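Local coordinates for protein hydrogenase maturation factor (Thermoanaerobacter tengcongensis, PDB 3VTH) that probably transfers the carbamoyl group of carbamoyl phosphate, at the cost of ATP, to the C-terminal cysteine of HypE during [NiFe]-hydrogenase maturation, at residues Arg26-Lys39 with Lys88-Glu100. Residues are numbered along the deposited sequence; the frame is centred on the assembly and turned at random.
Sequences RPFVFNIAQKYNLK and KEYKDFKIVGSKE. With PO4 (phosphate ion), chain E.
The F93 ring lies flat under A33 of helix 26-35. A33 CB sits 3.5 Å from the ring centroid and 6° off the ring normal, a CH-pi contact over the face. F30 CD2 and the K39 backbone meet the ring edge, and V29 CG1 comes in obliquely to CZ. The F30 ring has Q34 CG over one face and the K94 CA at its edge. This is the acylphosphatase-like alpha/beta sandwich, in which two helices, 25-35 and 57-69, pack on one face of a mixed sheet. The strand is 93-95, an outermost strand beside strand 39-45, and it runs antiparallel to the helix at 175°, with axes 8.6 Å apart. F93 and I95 point to the helix, whereas K94 points away. F93 CG is anti to the backbone N (chi1 -168°), which carries the ring in under the helix, where V53 also touches it. I95 packs CD1 near F30 CB and sets CG2 against R26 CB and CD. The K39 side chain runs along the backbone of Y90 to D92, with CD 3.4 Å from Y90 O. No direct hydrogen bond joins the segments; waters bridge them. One links the Q34 amide, by a weak bond, to F93 N.

R26, a predicted active-site residue, grips a phosphate ion: backbone N and NE donate to O4, and NH2 to O3. The backbone amides of G22 to F25 also bind the ion, consistent with the acylphosphatase phosphate cradle. The phosphorus lies in the guanidinium plane. D152 pairs with R26 NH1 and accepts from S98 OG. A second water accepts from R26 NH1 at 3.0 Å and donates to V96 O and S98 OG.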
# COMPACT_ATOMS: atom_id res chain seq x y z
N ARG A 26 -25.53 5.62 11.91
CA ARG A 26 -26.93 5.47 12.29
C ARG A 26 -27.18 5.83 13.76
O ARG A 26 -28.01 6.69 14.03
CB ARG A 26 -27.50 4.10 11.90
CG ARG A 26 -27.71 3.97 10.37
CD ARG A 26 -28.00 2.56 9.95
NE ARG A 26 -26.82 1.69 10.07
CZ ARG A 26 -26.80 0.38 9.80
NH1 ARG A 26 -27.92 -0.24 9.39
NH2 ARG A 26 -25.66 -0.30 9.93
N PRO A 27 -26.42 5.24 14.72
CA PRO A 27 -26.63 5.67 16.11
C PRO A 27 -26.29 7.15 16.37
O PRO A 27 -26.99 7.79 17.15
CB PRO A 27 -25.70 4.75 16.93
CG PRO A 27 -24.77 4.11 15.94
CD PRO A 27 -25.54 4.04 14.64
N PHE A 28 -25.24 7.66 15.73
CA PHE A 28 -24.90 9.08 15.80
C PHE A 28 -26.10 9.97 15.38
O PHE A 28 -26.49 10.87 16.10
CB PHE A 28 -23.66 9.36 14.93
CG PHE A 28 -23.29 10.82 14.83
CD1 PHE A 28 -23.37 11.49 13.62
CD2 PHE A 28 -22.86 11.52 15.95
CE1 PHE A 28 -23.02 12.84 13.51
CE2 PHE A 28 -22.51 12.88 15.85
CZ PHE A 28 -22.59 13.53 14.62
N VAL A 29 -26.70 9.66 14.24
CA VAL A 29 -27.83 10.46 13.73
C VAL A 29 -29.01 10.36 14.67
O VAL A 29 -29.66 11.36 14.97
CB VAL A 29 -28.19 10.05 12.27
CG1 VAL A 29 -29.60 10.52 11.86
CG2 VAL A 29 -27.12 10.61 11.31
N PHE A 30 -29.28 9.15 15.15
CA PHE A 30 -30.38 8.96 16.09
C PHE A 30 -30.23 9.89 17.29
O PHE A 30 -31.18 10.56 17.72
CB PHE A 30 -30.44 7.50 16.57
CG PHE A 30 -31.52 7.25 17.58
CD1 PHE A 30 -31.28 7.42 18.94
CD2 PHE A 30 -32.79 6.83 17.17
CE1 PHE A 30 -32.30 7.19 19.89
CE2 PHE A 30 -33.82 6.59 18.11
CZ PHE A 30 -33.58 6.77 19.47
N ASN A 31 -29.02 9.92 17.82
CA ASN A 31 -28.77 10.65 19.05
C ASN A 31 -28.84 12.17 18.85
O ASN A 31 -29.44 12.86 19.68
CB ASN A 31 -27.46 10.20 19.72
CG ASN A 31 -27.57 8.79 20.32
OD1 ASN A 31 -26.77 7.90 19.99
ND2 ASN A 31 -28.55 8.58 21.18
N ILE A 32 -28.30 12.68 17.76
CA ILE A 32 -28.41 14.12 17.52
C ILE A 32 -29.84 14.52 17.07
O ILE A 32 -30.33 15.60 17.41
CB ILE A 32 -27.28 14.69 16.61
CG1 ILE A 32 -27.27 14.03 15.23
CG2 ILE A 32 -25.90 14.48 17.28
CD1 ILE A 32 -26.50 14.83 14.18
N ALA A 33 -30.54 13.62 16.38
CA ALA A 33 -31.95 13.88 16.04
C ALA A 33 -32.79 14.03 17.31
O ALA A 33 -33.64 14.92 17.40
CB ALA A 33 -32.51 12.79 15.15
N GLN A 34 -32.56 13.17 18.30
CA GLN A 34 -33.26 13.27 19.59
C GLN A 34 -32.88 14.57 20.31
O GLN A 34 -33.73 15.24 20.90
CB GLN A 34 -32.97 12.07 20.48
CG GLN A 34 -33.26 10.73 19.84
CD GLN A 34 -34.55 10.09 20.33
OE1 GLN A 34 -34.67 9.76 21.51
NE2 GLN A 34 -35.49 9.89 19.42
N LYS A 35 -31.61 14.92 20.24
CA LYS A 35 -31.07 16.12 20.90
C LYS A 35 -31.77 17.37 20.39
O LYS A 35 -32.08 18.28 21.17
CB LYS A 35 -29.58 16.23 20.61
CG LYS A 35 -28.84 17.26 21.45
CD LYS A 35 -27.41 17.38 20.94
CE LYS A 35 -26.70 18.58 21.58
NZ LYS A 35 -25.38 18.76 20.89
N TYR A 36 -32.01 17.43 19.08
CA TYR A 36 -32.65 18.59 18.47
C TYR A 36 -34.14 18.37 18.21
O TYR A 36 -34.74 19.05 17.38
CB TYR A 36 -31.89 18.99 17.20
CG TYR A 36 -30.46 19.39 17.48
CD1 TYR A 36 -30.17 20.52 18.26
CD2 TYR A 36 -29.39 18.65 16.99
CE1 TYR A 36 -28.85 20.90 18.53
CE2 TYR A 36 -28.06 19.01 17.27
CZ TYR A 36 -27.81 20.14 18.04
OH TYR A 36 -26.52 20.51 18.31
N ASN A 37 -34.74 17.43 18.93
CA ASN A 37 -36.18 17.18 18.84
C ASN A 37 -36.70 17.06 17.41
O ASN A 37 -37.70 17.67 17.05
CB ASN A 37 -36.95 18.27 19.61
CG ASN A 37 -36.60 18.28 21.08
OD1 ASN A 37 -36.76 17.27 21.77
ND2 ASN A 37 -36.10 19.41 21.57
N LEU A 38 -36.00 16.26 16.61
CA LEU A 38 -36.44 15.97 15.25
C LEU A 38 -37.07 14.59 15.18
O LEU A 38 -36.71 13.69 15.92
CB LEU A 38 -35.26 16.05 14.27
CG LEU A 38 -34.50 17.38 14.28
CD1 LEU A 38 -33.30 17.32 13.33
CD2 LEU A 38 -35.41 18.57 13.94
N LYS A 39 -38.04 14.46 14.29
CA LYS A 39 -38.71 13.19 14.05
C LYS A 39 -38.32 12.75 12.64
O LYS A 39 -37.86 13.57 11.84
CB LYS A 39 -40.23 13.39 14.18
CG LYS A 39 -40.68 13.66 15.61
CD LYS A 39 -41.81 14.67 15.66
CE LYS A 39 -42.27 14.98 17.10
NZ LYS A 39 -41.13 15.40 17.99
N LYS A 88 -44.36 14.43 6.68
CA LYS A 88 -45.15 13.19 6.75
C LYS A 88 -45.83 13.02 8.11
O LYS A 88 -46.65 12.11 8.29
CB LYS A 88 -44.26 11.97 6.50
CG LYS A 88 -43.83 11.80 5.06
CD LYS A 88 -43.08 10.49 4.88
CE LYS A 88 -42.50 10.39 3.49
NZ LYS A 88 -41.26 11.20 3.39
N GLU A 89 -45.46 13.88 9.06
CA GLU A 89 -45.92 13.80 10.44
C GLU A 89 -45.49 12.51 11.15
O GLU A 89 -46.30 11.82 11.80
CB GLU A 89 -47.43 14.00 10.55
CG GLU A 89 -47.84 15.43 10.33
CD GLU A 89 -49.31 15.64 10.58
OE1 GLU A 89 -50.12 15.08 9.81
OE2 GLU A 89 -49.66 16.35 11.54
N TYR A 90 -44.21 12.19 11.01
CA TYR A 90 -43.58 11.17 11.83
C TYR A 90 -43.81 11.49 13.29
O TYR A 90 -43.72 12.66 13.69
CB TYR A 90 -42.09 11.16 11.57
CG TYR A 90 -41.67 10.56 10.26
CD1 TYR A 90 -41.75 9.19 10.04
CD2 TYR A 90 -41.13 11.36 9.24
CE1 TYR A 90 -41.31 8.61 8.84
CE2 TYR A 90 -40.68 10.79 8.03
CZ TYR A 90 -40.79 9.41 7.84
OH TYR A 90 -40.36 8.84 6.66
N LYS A 91 -44.12 10.47 14.08
CA LYS A 91 -44.40 10.66 15.51
C LYS A 91 -43.14 10.51 16.36
O LYS A 91 -43.12 10.90 17.53
CB LYS A 91 -45.49 9.70 15.98
CG LYS A 91 -46.86 9.94 15.32
CD LYS A 91 -47.97 10.01 16.35
CE LYS A 91 -49.19 10.74 15.77
NZ LYS A 91 -50.27 10.92 16.78
N ASP A 92 -42.09 9.95 15.78
CA ASP A 92 -40.85 9.75 16.51
C ASP A 92 -39.68 9.74 15.55
O ASP A 92 -39.85 9.92 14.35
CB ASP A 92 -40.92 8.44 17.32
CG ASP A 92 -41.29 7.21 16.46
OD1 ASP A 92 -41.67 6.17 17.04
OD2 ASP A 92 -41.21 7.29 15.21
N PHE A 93 -38.48 9.52 16.08
CA PHE A 93 -37.33 9.28 15.23
C PHE A 93 -36.83 7.85 15.43
O PHE A 93 -36.71 7.39 16.55
CB PHE A 93 -36.19 10.27 15.50
CG PHE A 93 -35.12 10.21 14.46
CD1 PHE A 93 -34.08 9.31 14.56
CD2 PHE A 93 -35.19 11.03 13.33
CE1 PHE A 93 -33.12 9.24 13.57
CE2 PHE A 93 -34.21 10.96 12.33
CZ PHE A 93 -33.19 10.06 12.46
N LYS A 94 -36.55 7.15 14.32
CA LYS A 94 -36.17 5.74 14.38
C LYS A 94 -35.06 5.41 13.39
O LYS A 94 -35.01 5.98 12.28
CB LYS A 94 -37.37 4.83 14.09
CG LYS A 94 -38.41 4.73 15.22
CD LYS A 94 -39.58 3.83 14.79
CE LYS A 94 -40.39 3.34 15.99
NZ LYS A 94 -39.60 2.37 16.84
N ILE A 95 -34.15 4.52 13.79
CA ILE A 95 -33.28 3.84 12.83
C ILE A 95 -34.10 2.71 12.23
O ILE A 95 -34.68 1.90 12.97
CB ILE A 95 -32.00 3.25 13.51
CG1 ILE A 95 -31.23 4.34 14.26
CG2 ILE A 95 -31.11 2.54 12.47
CD1 ILE A 95 -30.14 3.80 15.22
N VAL A 96 -34.18 2.66 10.89
CA VAL A 96 -34.98 1.63 10.22
C VAL A 96 -34.12 0.68 9.38
O VAL A 96 -32.90 0.89 9.27
CB VAL A 96 -36.17 2.22 9.38
CG1 VAL A 96 -37.07 3.07 10.26
CG2 VAL A 96 -35.67 3.03 8.18
N GLY A 97 -34.75 -0.35 8.81
CA GLY A 97 -34.07 -1.38 8.02
C GLY A 97 -33.36 -0.80 6.80
O GLY A 97 -33.81 0.20 6.24
N SER A 98 -32.25 -1.41 6.41
CA SER A 98 -31.48 -0.96 5.25
C SER A 98 -32.23 -1.23 3.93
O SER A 98 -33.01 -2.16 3.84
CB SER A 98 -30.12 -1.65 5.22
OG SER A 98 -29.34 -1.24 6.32
N LYS A 99 -31.96 -0.41 2.91
CA LYS A 99 -32.62 -0.59 1.61
C LYS A 99 -31.60 -0.73 0.48
O LYS A 99 -30.63 0.03 0.41
CB LYS A 99 -33.59 0.57 1.32
CG LYS A 99 -34.65 0.78 2.40
CD LYS A 99 -35.72 1.80 1.94
CE LYS A 99 -37.01 1.69 2.76
NZ LYS A 99 -36.80 1.78 4.24
N GLU A 100 -31.81 -1.72 -0.38
CA GLU A 100 -31.00 -1.93 -1.58
C GLU A 100 -31.72 -1.31 -2.78
O GLU A 100 -32.74 -1.83 -3.22
CB GLU A 100 -30.73 -3.44 -1.78
CG GLU A 100 -30.21 -3.84 -3.18
CD GLU A 100 -28.85 -3.23 -3.50
OE1 GLU A 100 -27.85 -3.63 -2.87
OE2 GLU A 100 -28.80 -2.36 -4.39
P PO4 E . -23.26 2.37 10.71
O1 PO4 E . -22.33 1.73 11.69
O2 PO4 E . -22.66 3.64 10.16
O3 PO4 E . -23.47 1.43 9.56
O4 PO4 E . -24.58 2.69 11.38
O HOH W 1 -30.41 0.76 8.11
O HOH W 2 -38.19 9.83 18.82